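Local coordinates for protein putative polyprenyl synthetase (Streptomyces coelicolor, PDB 3NF2) that probably acts as a magnesium-dependent prenyltransferase of the FPP/GGPP synthase family, making isoprenyl diphosphates, at residues Gln159-Ser164 / Cys176-Gly181; Val223-Gly228 / Ser250-Ala255; Glu166-Asp169 / Glu174-Leu177; Leu148-Arg153 / Thr208-Gly213. One frame throughout, in Å; residues are numbered along the deposited sequence. Where two conformers were deposited one is given.

All four contacts lie in the all-helical isoprenoid synthase fold, mostly on helices 139-165, 173-198 and 203-230. Along the chain contact 4 opens first and closes after contacts 1 and 3; contact 2 comes last. Centre to centre, contacts 1 and 3, which share Cys176 and Leu177, are about 7 Å apart; contact 2 lies about 14 Å from contact 1 and 13 Å from contact 3, meeting both through Leu251 and contact 1 also where Asp225 nears Glu180. Contact 4, about 16 Å from contact 1 and 23 Å from contacts 2 and 3, shares helix 139-165 with contact 1 and 203-230 with contact 2. Contact 2 adjoins the presumed second aspartate-rich motif; contacts 1 and 4 touch the second subunit.

Contact 1 of 4, residues Gln159-Ser164 / Cys176-Gly181; sequences QAQDIS and CLEMEG
Gln161 and Met179 reach past each other between helices 139-165 and 173-198, consecutive helices of the all-helical isoprenoid synthase fold, whose local axes approach to 9.4 Å at 139°, a roughly antiparallel pairing. The glutamine chain runs out extended and lays its amide against the facing backbone: OE1 of Gln161 sits 3.2 Å from CA of Met179 and 3.7 Å from its CB. The stronger partner of that oxygen is ND2 of Asn182, which hydrogen-bonds to it. On the other branch, NE2 of Gln161 comes within 3.3 Å of OE2 of Glu178; these two side chains cross at about a right angle, amide and carboxylate planes 52° apart. Met179 returns the reach. With CG anti to the backbone N (chi1 178°), its chain heads for the opposite helix, and SD rests 3.6 Å from the backbone N of Asp162 and 4.1 Å from the Asp162 CB. A bend at the last torsion puts CE 4.2 Å from OD1 of Asp162. Cut back to an alanine here, Gln161 would probably leave ND2 of Asn182 without its acceptor and open a gap beside the Met179 backbone. The chief polar partners of Gln161 OE1 and Asp162 OD1 thus lie just beyond the contact, in Asn182 and, by a salt bridge, Lys183, while Met179 meets the facing helix mainly through van der Waals touch.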
loop_
_atom_site.group_PDB
_atom_site.type_symbol
_atom_site.label_atom_id
_atom_site.label_comp_id
_atom_site.label_asym_id
_atom_site.label_seq_id
_atom_site.Cartn_x
_atom_site.Cartn_y
_atom_site.Cartn_z
ATOM N N GLN A 159 -12.120 -4.851 -3.340
ATOM C CA GLN A 159 -11.300 -6.033 -3.547
ATOM C C GLN A 159 -11.510 -7.119 -2.477
ATOM O O GLN A 159 -11.539 -8.306 -2.809
ATOM C CB GLN A 159 -9.822 -5.632 -3.667
ATOM C CG GLN A 159 -8.884 -6.778 -4.008
ATOM C CD GLN A 159 -9.181 -7.421 -5.352
ATOM O OE1 GLN A 159 -9.834 -6.824 -6.213
ATOM N NE2 GLN A 159 -8.689 -8.646 -5.540
ATOM N N ALA A 160 -11.679 -6.718 -1.213
ATOM C CA ALA A 160 -12.034 -7.659 -0.140
ATOM C C ALA A 160 -13.365 -8.332 -0.427
ATOM O O ALA A 160 -13.508 -9.550 -0.257
ATOM C CB ALA A 160 -12.086 -6.958 1.228
ATOM N N GLN A 161 -14.331 -7.533 -0.872
ATOM C CA GLN A 161 -15.625 -8.047 -1.294
ATOM C C GLN A 161 -15.461 -9.037 -2.451
ATOM O O GLN A 161 -16.050 -10.120 -2.431
ATOM C CB GLN A 161 -16.573 -6.888 -1.644
ATOM C CG GLN A 161 -17.112 -6.186 -0.394
ATOM C CD GLN A 161 -17.515 -4.716 -0.585
ATOM O OE1 GLN A 161 -17.516 -4.175 -1.695
ATOM N NE2 GLN A 161 -17.867 -4.065 0.524
ATOM N N ASP A 162 -14.635 -8.683 -3.429
ATOM C CA ASP A 162 -14.388 -9.561 -4.578
ATOM C C ASP A 162 -13.876 -10.931 -4.127
ATOM O O ASP A 162 -14.467 -11.952 -4.469
ATOM C CB ASP A 162 -13.418 -8.918 -5.565
ATOM C CG ASP A 162 -13.369 -9.653 -6.886
ATOM O OD1 ASP A 162 -13.959 -9.149 -7.860
ATOM O OD2 ASP A 162 -12.758 -10.741 -6.957
ATOM N N ILE A 163 -12.805 -10.930 -3.335
ATOM C CA ILE A 163 -12.253 -12.145 -2.726
ATOM C C ILE A 163 -13.291 -12.914 -1.869
ATOM O O ILE A 163 -13.391 -14.138 -1.954
ATOM C CB ILE A 163 -10.967 -11.824 -1.908
ATOM C CG1 ILE A 163 -9.897 -11.222 -2.821
ATOM C CG2 ILE A 163 -10.419 -13.073 -1.213
ATOM C CD1 ILE A 163 -8.726 -10.603 -2.083
ATOM N N SER A 164 -14.068 -12.182 -1.076
ATOM C CA SER A 164 -15.099 -12.754 -0.213
ATOM C C SER A 164 -16.222 -13.468 -0.973
ATOM O O SER A 164 -16.863 -14.361 -0.422
ATOM C CB SER A 164 -15.697 -11.661 0.678
ATOM O OG SER A 164 -16.564 -12.203 1.646
ATOM N N CYS A 176 -23.470 -6.672 -5.261
ATOM C CA CYS A 176 -22.772 -6.298 -6.478
ATOM C C CYS A 176 -22.662 -4.776 -6.586
ATOM O O CYS A 176 -21.617 -4.256 -6.974
ATOM C CB CYS A 176 -23.496 -6.866 -7.690
ATOM S SG CYS A 176 -22.575 -6.768 -9.217
ATOM N N LEU A 177 -23.737 -4.082 -6.210
ATOM C CA LEU A 177 -23.804 -2.630 -6.288
ATOM C C LEU A 177 -22.805 -1.981 -5.365
ATOM O O LEU A 177 -22.063 -1.094 -5.793
ATOM C CB LEU A 177 -25.216 -2.116 -5.971
ATOM C CG LEU A 177 -26.282 -2.254 -7.064
ATOM C CD1 LEU A 177 -27.645 -1.751 -6.573
ATOM C CD2 LEU A 177 -25.872 -1.543 -8.349
ATOM N N GLU A 178 -22.764 -2.420 -4.107
ATOM C CA GLU A 178 -21.808 -1.829 -3.177
ATOM C C GLU A 178 -20.358 -2.174 -3.529
ATOM O O GLU A 178 -19.471 -1.351 -3.327
ATOM C CB GLU A 178 -22.155 -2.109 -1.703
ATOM C CG GLU A 178 -21.844 -3.497 -1.207
ATOM C CD GLU A 178 -21.578 -3.552 0.297
ATOM O OE1 GLU A 178 -22.068 -4.500 0.949
ATOM O OE2 GLU A 178 -20.884 -2.654 0.827
ATOM N N MET A 179 -20.132 -3.363 -4.091
ATOM C CA MET A 179 -18.810 -3.738 -4.600
ATOM C C MET A 179 -18.390 -2.846 -5.768
ATOM O O MET A 179 -17.262 -2.346 -5.814
ATOM C CB MET A 179 -18.770 -5.215 -5.019
ATOM C CG MET A 179 -17.434 -5.662 -5.606
ATOM S SD MET A 179 -17.242 -7.470 -5.676
ATOM C CE MET A 179 -17.871 -7.801 -7.322
ATOM N N GLU A 180 -19.304 -2.642 -6.707
ATOM C CA GLU A 180 -18.998 -1.831 -7.881
ATOM C C GLU A 180 -18.820 -0.363 -7.528
ATOM O O GLU A 180 -18.024 0.322 -8.154
ATOM C CB GLU A 180 -20.040 -2.043 -8.987
ATOM C CG GLU A 180 -19.829 -3.394 -9.684
ATOM C CD GLU A 180 -20.709 -3.596 -10.893
ATOM O OE1 GLU A 180 -20.580 -4.658 -11.523
ATOM O OE2 GLU A 180 -21.511 -2.700 -11.226
ATOM N N GLY A 181 -19.538 0.085 -6.497
ATOM C CA GLY A 181 -19.379 1.421 -5.945
ATOM C C GLY A 181 -18.013 1.591 -5.321
ATOM O O GLY A 181 -17.390 2.636 -5.455
#

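Contact 2 of 4, residues Val223-Gly228 / Ser250-Ala255; sequences VDDLLG and SLPVVA
Asp225 turns its CG anti to its own carbonyl carbon (chi1 -68°), which aims the carboxylate from helix 203-230 straight at the start of helix 251-259. There OD2 of Asp225 accepts the backbone N-H of Leu251 at 3.1 Å. The bond is nearly linear (173°), although the donor stands well above the carboxylate plane, 52° out of it. The same oxygen lies 3.5 Å from CB of Leu251, and OE1 of Glu180, on helix 173-198, is also close to it. The flat group leans on Ser250, whose CB is 3.5 Å from CG of Asp225. Behind the carboxylate, CB of Asp225 meets CD of Pro252, 3.6 Å away. A water forms a second link: it donates to O of Asp225 at 2.7 Å and accepts from OG of Ser250 at 2.8 Å. Asp224 and Asp225 fall where related synthases carry their second aspartate-rich motif, consistent with a place beside a magnesium-diphosphate site. A leucine at Asp225 would probably strand the Leu251 N-H and leave Gln221, which bonds OD1, without that acceptor. One buried carboxylate thus serves a first-turn amide that has no acceptor within its own helix, tying helix 203-230 to helix 251-259.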
loop_
_atom_site.group_PDB
_atom_site.type_symbol
_atom_site.label_atom_id
_atom_site.label_comp_id
_atom_site.label_asym_id
_atom_site.label_seq_id
_atom_site.Cartn_x
_atom_site.Cartn_y
_atom_site.Cartn_z
ATOM N N VAL A 223 -22.384 0.171 -17.655
ATOM C CA VAL A 223 -22.119 0.148 -19.099
ATOM C C VAL A 223 -20.937 -0.765 -19.432
ATOM O O VAL A 223 -20.985 -1.513 -20.422
ATOM C CB VAL A 223 -21.923 1.588 -19.678
ATOM C CG1 VAL A 223 -21.361 1.554 -21.090
ATOM C CG2 VAL A 223 -23.245 2.343 -19.670
ATOM N N ASP A 224 -19.892 -0.711 -18.601
ATOM C CA ASP A 224 -18.755 -1.642 -18.695
ATOM C C ASP A 224 -19.183 -3.105 -18.598
ATOM O O ASP A 224 -18.705 -3.954 -19.343
ATOM C CB ASP A 224 -17.729 -1.361 -17.597
ATOM C CG ASP A 224 -16.412 -0.870 -18.139
ATOM O OD1 ASP A 224 -15.909 -1.446 -19.127
ATOM O OD2 ASP A 224 -15.862 0.083 -17.553
ATOM N N ASP A 225 -20.103 -3.383 -17.687
ATOM C CA ASP A 225 -20.692 -4.715 -17.569
ATOM C C ASP A 225 -21.515 -5.135 -18.789
ATOM O O ASP A 225 -21.520 -6.311 -19.155
ATOM C CB ASP A 225 -21.556 -4.793 -16.317
ATOM C CG ASP A 225 -20.744 -4.730 -15.050
ATOM O OD1 ASP A 225 -19.494 -4.743 -15.135
ATOM O OD2 ASP A 225 -21.363 -4.654 -13.969
ATOM N N LEU A 226 -22.224 -4.188 -19.401
ATOM C CA LEU A 226 -22.955 -4.491 -20.640
ATOM C C LEU A 226 -21.999 -4.777 -21.783
ATOM O O LEU A 226 -22.218 -5.716 -22.548
ATOM C CB LEU A 226 -23.918 -3.369 -21.023
ATOM C CG LEU A 226 -25.156 -3.147 -20.147
ATOM C CD1 LEU A 226 -25.773 -1.798 -20.464
ATOM C CD2 LEU A 226 -26.189 -4.276 -20.299
ATOM N N LEU A 227 -20.924 -3.991 -21.877
ATOM C CA LEU A 227 -19.924 -4.178 -22.928
ATOM C C LEU A 227 -19.053 -5.408 -22.699
ATOM O O LEU A 227 -18.550 -5.991 -23.657
ATOM C CB LEU A 227 -19.022 -2.944 -23.077
ATOM C CG LEU A 227 -19.553 -1.527 -23.370
ATOM C CD1 LEU A 227 -18.377 -0.565 -23.620
ATOM C CD2 LEU A 227 -20.568 -1.457 -24.527
ATOM N N GLY A 228 -18.846 -5.790 -21.438
ATOM C CA GLY A 228 -18.086 -7.010 -21.131
ATOM C C GLY A 228 -18.744 -8.280 -21.668
ATOM O O GLY A 228 -18.065 -9.234 -22.041
ATOM N N SER A 250 -21.004 -9.890 -12.911
ATOM C CA SER A 250 -21.326 -8.511 -13.203
ATOM C C SER A 250 -22.778 -8.302 -13.027
ATOM O O SER A 250 -23.507 -9.228 -12.844
ATOM C CB SER A 250 -20.940 -8.167 -14.611
ATOM O OG SER A 250 -21.256 -9.233 -15.444
ATOM N N LEU A 251 -23.192 -7.065 -13.113
ATOM C CA LEU A 251 -24.550 -6.715 -12.838
ATOM C C LEU A 251 -25.549 -7.437 -13.714
ATOM O O LEU A 251 -26.547 -7.863 -13.224
ATOM C CB LEU A 251 -24.729 -5.234 -13.002
ATOM C CG LEU A 251 -24.498 -4.466 -11.728
ATOM C CD1 LEU A 251 -24.586 -3.023 -11.980
ATOM C CD2 LEU A 251 -25.474 -4.862 -10.718
ATOM N N PRO A 252 -25.310 -7.593 -14.997
ATOM C CA PRO A 252 -26.326 -8.345 -15.750
ATOM C C PRO A 252 -26.495 -9.788 -15.253
ATOM O O PRO A 252 -27.631 -10.256 -15.093
ATOM C CB PRO A 252 -25.799 -8.343 -17.191
ATOM C CG PRO A 252 -24.730 -7.335 -17.250
ATOM C CD PRO A 252 -24.225 -7.099 -15.868
ATOM N N VAL A 253 -25.371 -10.460 -14.995
ATOM C CA VAL A 253 -25.354 -11.838 -14.487
ATOM C C VAL A 253 -26.137 -11.930 -13.194
ATOM O O VAL A 253 -27.050 -12.745 -13.053
ATOM C CB VAL A 253 -23.913 -12.308 -14.213
ATOM C CG1 VAL A 253 -23.896 -13.742 -13.692
ATOM C CG2 VAL A 253 -23.080 -12.198 -15.464
ATOM N N VAL A 254 -25.779 -11.059 -12.261
ATOM C CA VAL A 254 -26.390 -11.021 -10.942
ATOM C C VAL A 254 -27.878 -10.664 -10.983
ATOM O O VAL A 254 -28.697 -11.327 -10.333
ATOM C CB VAL A 254 -25.607 -10.062 -10.037
ATOM C CG1 VAL A 254 -26.313 -9.866 -8.747
ATOM C CG2 VAL A 254 -24.198 -10.616 -9.782
ATOM N N ALA A 255 -28.229 -9.635 -11.757
ATOM C CA ALA A 255 -29.636 -9.233 -11.911
ATOM C C ALA A 255 -30.494 -10.359 -12.508
ATOM O O ALA A 255 -31.633 -10.552 -12.104
ATOM C CB ALA A 255 -29.749 -7.970 -12.751
HETATM O O HOH W 1 -20.097 -8.139 -17.724
#

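Contact 3 of 4, residues Glu166-Asp169 / Glu174-Leu177; sequences EHRD and EECL
Arg168 sends its side chain across to Glu175, bridging backbones whose CA atoms are 11.8 Å apart. Two conformers were modelled for this arginine, and the account holds for one of them. CB leaves the loop in the direction of helix 173-198, with CG turned anti to the carbonyl carbon. Beyond CG the chain does not run straight: it bends at chi2 and again at chi3, so that CD and NE carry the guanidinium over to the glutamate. CZ arrives with both carboxylate oxygens of Glu175, OE1 and OE2, at 3.7 Å. Segment 166-169 belongs to the turn that joins helix 139-165 to helix 173-198, and Glu175 stands in the first turn of the second helix. Its OE1 also accepts the backbone N-H of Ser172, the residue just ahead of that helix, as in one half of a capping box. At the tip, NH2 makes the stronger bond, to OE2 of Glu175 at 2.7 Å and 158°; the acceptor lies in the guanidinium plane and is approached on its syn side, but 35° out of the carboxylate plane. NH1 adds a weak bond to OE1 of Glu175 at 3.3 Å, and bonds as well to the carbonyl O of Arg170. The two flat groups are twisted 53° against each other, so the salt bridge is an uneven fork rather than a coplanar pair. From the other end, Glu175 reaches across with an extended chain, crossing the arginine at about a right angle, and both side chains lie at the protein surface.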
loop_
_atom_site.group_PDB
_atom_site.type_symbol
_atom_site.label_atom_id
_atom_site.label_comp_id
_atom_site.label_asym_id
_atom_site.label_seq_id
_atom_site.Cartn_x
_atom_site.Cartn_y
_atom_site.Cartn_z
ATOM N N GLU A 166 -15.717 -14.860 -4.202
ATOM C CA GLU A 166 -15.128 -15.579 -5.342
ATOM C C GLU A 166 -15.521 -17.060 -5.497
ATOM O O GLU A 166 -15.399 -17.615 -6.592
ATOM C CB GLU A 166 -13.599 -15.396 -5.388
ATOM C CG GLU A 166 -12.803 -16.233 -4.392
ATOM C CD GLU A 166 -11.341 -15.796 -4.274
ATOM O OE1 GLU A 166 -10.604 -16.403 -3.463
ATOM O OE2 GLU A 166 -10.925 -14.850 -4.986
ATOM N N HIS A 167 -15.998 -17.686 -4.421
ATOM C CA HIS A 167 -16.466 -19.073 -4.493
ATOM C C HIS A 167 -17.991 -19.212 -4.407
ATOM O O HIS A 167 -18.525 -20.316 -4.589
ATOM C CB HIS A 167 -15.782 -19.945 -3.426
ATOM C CG HIS A 167 -14.341 -20.229 -3.716
ATOM N ND1 HIS A 167 -13.320 -19.846 -2.869
ATOM C CD2 HIS A 167 -13.746 -20.843 -4.768
ATOM C CE1 HIS A 167 -12.162 -20.219 -3.384
ATOM N NE2 HIS A 167 -12.393 -20.824 -4.536
ATOM N N ARG A 168 -18.671 -18.095 -4.132
ATOM C CA ARG A 168 -20.132 -18.039 -4.037
ATOM C C ARG A 168 -20.763 -18.407 -5.373
ATOM O O ARG A 168 -20.278 -17.976 -6.417
ATOM C CB ARG A 168 -20.586 -16.626 -3.666
ATOM C CG ARG A 168 -20.275 -16.171 -2.253
ATOM C CD ARG A 168 -21.506 -16.273 -1.383
ATOM N NE ARG A 168 -21.653 -15.108 -0.518
ATOM C CZ ARG A 168 -22.584 -14.174 -0.678
ATOM N NH1 ARG A 168 -23.465 -14.275 -1.662
ATOM N NH2 ARG A 168 -22.642 -13.147 0.158
ATOM N N ASP A 169 -21.840 -19.194 -5.345
ATOM C CA ASP A 169 -22.557 -19.557 -6.567
ATOM C C ASP A 169 -23.524 -18.455 -6.980
ATOM O O ASP A 169 -23.876 -18.332 -8.153
ATOM C CB ASP A 169 -23.301 -20.883 -6.397
ATOM C CG ASP A 169 -22.363 -22.079 -6.367
ATOM O OD1 ASP A 169 -21.280 -22.011 -6.988
ATOM O OD2 ASP A 169 -22.716 -23.091 -5.722
ATOM N N GLU A 174 -27.668 -6.184 -4.448
ATOM C CA GLU A 174 -27.165 -5.219 -3.470
ATOM C C GLU A 174 -25.661 -5.367 -3.214
ATOM O O GLU A 174 -24.935 -4.373 -3.163
ATOM C CB GLU A 174 -27.940 -5.348 -2.161
ATOM C CG GLU A 174 -28.264 -4.018 -1.487
ATOM C CD GLU A 174 -29.508 -3.343 -2.068
ATOM O OE1 GLU A 174 -29.414 -2.725 -3.156
ATOM O OE2 GLU A 174 -30.581 -3.423 -1.422
ATOM N N GLU A 175 -25.202 -6.613 -3.101
ATOM C CA GLU A 175 -23.790 -6.913 -2.875
ATOM C C GLU A 175 -22.930 -6.489 -4.059
ATOM O O GLU A 175 -21.802 -6.014 -3.885
ATOM C CB GLU A 175 -23.600 -8.406 -2.618
ATOM C CG GLU A 175 -23.981 -8.858 -1.216
ATOM C CD GLU A 175 -24.054 -10.375 -1.075
ATOM O OE1 GLU A 175 -24.108 -11.091 -2.098
ATOM O OE2 GLU A 175 -24.064 -10.856 0.072
ATOM N N CYS A 176 -23.470 -6.672 -5.261
ATOM C CA CYS A 176 -22.772 -6.298 -6.478
ATOM C C CYS A 176 -22.662 -4.776 -6.586
ATOM O O CYS A 176 -21.617 -4.256 -6.974
ATOM C CB CYS A 176 -23.496 -6.866 -7.690
ATOM S SG CYS A 176 -22.575 -6.768 -9.217
ATOM N N LEU A 177 -23.737 -4.082 -6.210
ATOM C CA LEU A 177 -23.804 -2.630 -6.288
ATOM C C LEU A 177 -22.805 -1.981 -5.365
ATOM O O LEU A 177 -22.063 -1.094 -5.793
ATOM C CB LEU A 177 -25.216 -2.116 -5.971
ATOM C CG LEU A 177 -26.282 -2.254 -7.064
ATOM C CD1 LEU A 177 -27.645 -1.751 -6.573
ATOM C CD2 LEU A 177 -25.872 -1.543 -8.349
#

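Contact 4 of 4, residues Leu148-Arg153 / Thr208-Gly213; sequences LTKASR and TLEKYG
Lys150 and Glu210 make the one side-chain bridge between helix 139-165 and helix 203-230 of the all-helical isoprenoid synthase fold in this contact, and it is a long one. The salt bridge runs from NZ of Lys150 to OE1 of Glu210 at 3.4 Å, with a weak hydrogen bond along the same line. Both chains must stretch to manage it: the lysine is extended from CB to NZ, its CG anti to the backbone N (chi1 176°), and the glutamate likewise holds its CG anti to its N. Arg147 provides the stronger charge partner, forming a salt bridge to OE2 of Glu210, so the two carboxylate oxygens are divided between two basic residues.

Van der Waals contact is slight. The lysine methylenes graze the same oxygen, CE of Lys150 passing 3.8 Å from OE1 of Glu210. Helix 173-198 touches both sides, Ala151 packing on Cys190 and Glu210 on Ala189.

Hydrogen bonds within helix 139-165 are firmer. OG of Ser152 donates to O of Thr149 at 2.8 Å, tilted 31° from the carbonyl plane, and Arg153 N reaches that oxygen from the same face at 2.9 Å. This helix also faces the second subunit: Ser152 and Thr149 pack on its Ala127, while Arg153 forms a salt bridge with its Glu131.

The chemistry implies a surface charge cluster in which Lys150 probably adds a modest, solvent-accessible attraction to a carboxylate already held by Arg147.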
loop_
_atom_site.group_PDB
_atom_site.type_symbol
_atom_site.label_atom_id
_atom_site.label_comp_id
_atom_site.label_asym_id
_atom_site.label_seq_id
_atom_site.Cartn_x
_atom_site.Cartn_y
_atom_site.Cartn_z
ATOM N N LEU A 148 -8.483 11.205 -1.001
ATOM C CA LEU A 148 -7.770 10.131 -1.687
ATOM C C LEU A 148 -7.780 8.880 -0.826
ATOM O O LEU A 148 -7.975 7.779 -1.333
ATOM C CB LEU A 148 -6.328 10.548 -1.985
ATOM C CG LEU A 148 -5.540 9.671 -2.972
ATOM C CD1 LEU A 148 -5.913 9.980 -4.418
ATOM C CD2 LEU A 148 -4.057 9.831 -2.755
ATOM N N THR A 149 -7.591 9.079 0.478
ATOM C CA THR A 149 -7.563 7.997 1.455
ATOM C C THR A 149 -8.906 7.265 1.545
ATOM O O THR A 149 -8.935 6.045 1.601
ATOM C CB THR A 149 -7.132 8.519 2.846
ATOM O OG1 THR A 149 -5.887 9.214 2.711
ATOM C CG2 THR A 149 -6.973 7.357 3.871
ATOM N N LYS A 150 -10.001 8.019 1.540
ATOM C CA LYS A 150 -11.342 7.455 1.572
ATOM C C LYS A 150 -11.556 6.555 0.355
ATOM O O LYS A 150 -12.039 5.424 0.491
ATOM C CB LYS A 150 -12.391 8.574 1.625
ATOM C CG LYS A 150 -13.845 8.081 1.558
ATOM C CD LYS A 150 -14.854 9.218 1.643
ATOM C CE LYS A 150 -16.280 8.685 1.535
ATOM N NZ LYS A 150 -17.261 9.596 2.180
ATOM N N ALA A 151 -11.151 7.050 -0.817
ATOM C CA ALA A 151 -11.300 6.324 -2.073
ATOM C C ALA A 151 -10.422 5.080 -2.131
ATOM O O ALA A 151 -10.804 4.070 -2.729
ATOM C CB ALA A 151 -10.976 7.225 -3.231
ATOM N N SER A 152 -9.243 5.171 -1.522
ATOM C CA SER A 152 -8.284 4.080 -1.538
ATOM C C SER A 152 -8.720 2.990 -0.576
ATOM O O SER A 152 -8.617 1.814 -0.908
ATOM C CB SER A 152 -6.882 4.581 -1.199
ATOM O OG SER A 152 -6.841 5.012 0.146
ATOM N N ARG A 153 -9.233 3.381 0.594
ATOM C CA ARG A 153 -9.774 2.420 1.574
ATOM C C ARG A 153 -10.954 1.688 0.954
ATOM O O ARG A 153 -11.155 0.482 1.175
ATOM C CB ARG A 153 -10.220 3.103 2.877
ATOM C CG ARG A 153 -9.108 3.833 3.646
ATOM C CD ARG A 153 -9.155 3.653 5.165
ATOM N NE ARG A 153 -10.499 3.781 5.731
ATOM C CZ ARG A 153 -11.091 2.862 6.496
ATOM N NH1 ARG A 153 -10.464 1.733 6.808
ATOM N NH2 ARG A 153 -12.316 3.080 6.962
ATOM N N THR A 208 -20.602 17.101 -2.680
ATOM C CA THR A 208 -21.576 17.038 -3.724
ATOM C C THR A 208 -20.973 16.577 -5.018
ATOM O O THR A 208 -21.531 15.797 -5.725
ATOM C CB THR A 208 -22.332 18.348 -3.840
ATOM O OG1 THR A 208 -23.065 18.548 -2.634
ATOM C CG2 THR A 208 -23.276 18.315 -4.972
ATOM N N LEU A 209 -19.799 17.059 -5.309
ATOM C CA LEU A 209 -19.069 16.645 -6.515
ATOM C C LEU A 209 -18.676 15.178 -6.434
ATOM O O LEU A 209 -18.586 14.497 -7.445
ATOM C CB LEU A 209 -17.808 17.492 -6.707
ATOM C CG LEU A 209 -17.956 18.964 -7.099
ATOM C CD1 LEU A 209 -16.763 19.725 -6.576
ATOM C CD2 LEU A 209 -18.073 19.121 -8.606
ATOM N N GLU A 210 -18.436 14.719 -5.212
ATOM C CA GLU A 210 -18.207 13.321 -4.895
ATOM C C GLU A 210 -19.442 12.478 -5.241
ATOM O O GLU A 210 -19.326 11.419 -5.865
ATOM C CB GLU A 210 -17.870 13.223 -3.408
ATOM C CG GLU A 210 -17.241 11.945 -2.936
ATOM C CD GLU A 210 -16.698 12.072 -1.528
ATOM O OE1 GLU A 210 -17.374 11.612 -0.581
ATOM O OE2 GLU A 210 -15.598 12.650 -1.370
ATOM N N LYS A 211 -20.624 12.970 -4.866
ATOM C CA LYS A 211 -21.890 12.302 -5.195
ATOM C C LYS A 211 -22.116 12.206 -6.710
ATOM O O LYS A 211 -22.573 11.180 -7.213
ATOM C CB LYS A 211 -23.064 12.985 -4.492
ATOM C CG LYS A 211 -23.138 12.647 -2.998
ATOM C CD LYS A 211 -23.953 13.661 -2.188
ATOM C CE LYS A 211 -23.976 13.281 -0.704
ATOM N NZ LYS A 211 -24.316 14.424 0.196
ATOM N N TYR A 212 -21.753 13.260 -7.431
ATOM C CA TYR A 212 -21.759 13.223 -8.882
ATOM C C TYR A 212 -20.835 12.121 -9.409
ATOM O O TYR A 212 -21.221 11.344 -10.287
ATOM C CB TYR A 212 -21.355 14.593 -9.449
ATOM C CG TYR A 212 -20.799 14.535 -10.851
ATOM C CD1 TYR A 212 -19.425 14.478 -11.075
ATOM C CD2 TYR A 212 -21.645 14.525 -11.955
ATOM C CE1 TYR A 212 -18.909 14.389 -12.366
ATOM C CE2 TYR A 212 -21.139 14.454 -13.258
ATOM C CZ TYR A 212 -19.768 14.393 -13.457
ATOM O OH TYR A 212 -19.253 14.323 -14.745
ATOM N N GLY A 213 -19.618 12.058 -8.866
ATOM C CA GLY A 213 -18.588 11.186 -9.412
ATOM C C GLY A 213 -18.860 9.731 -9.124
ATOM O O GLY A 213 -18.672 8.880 -9.992
#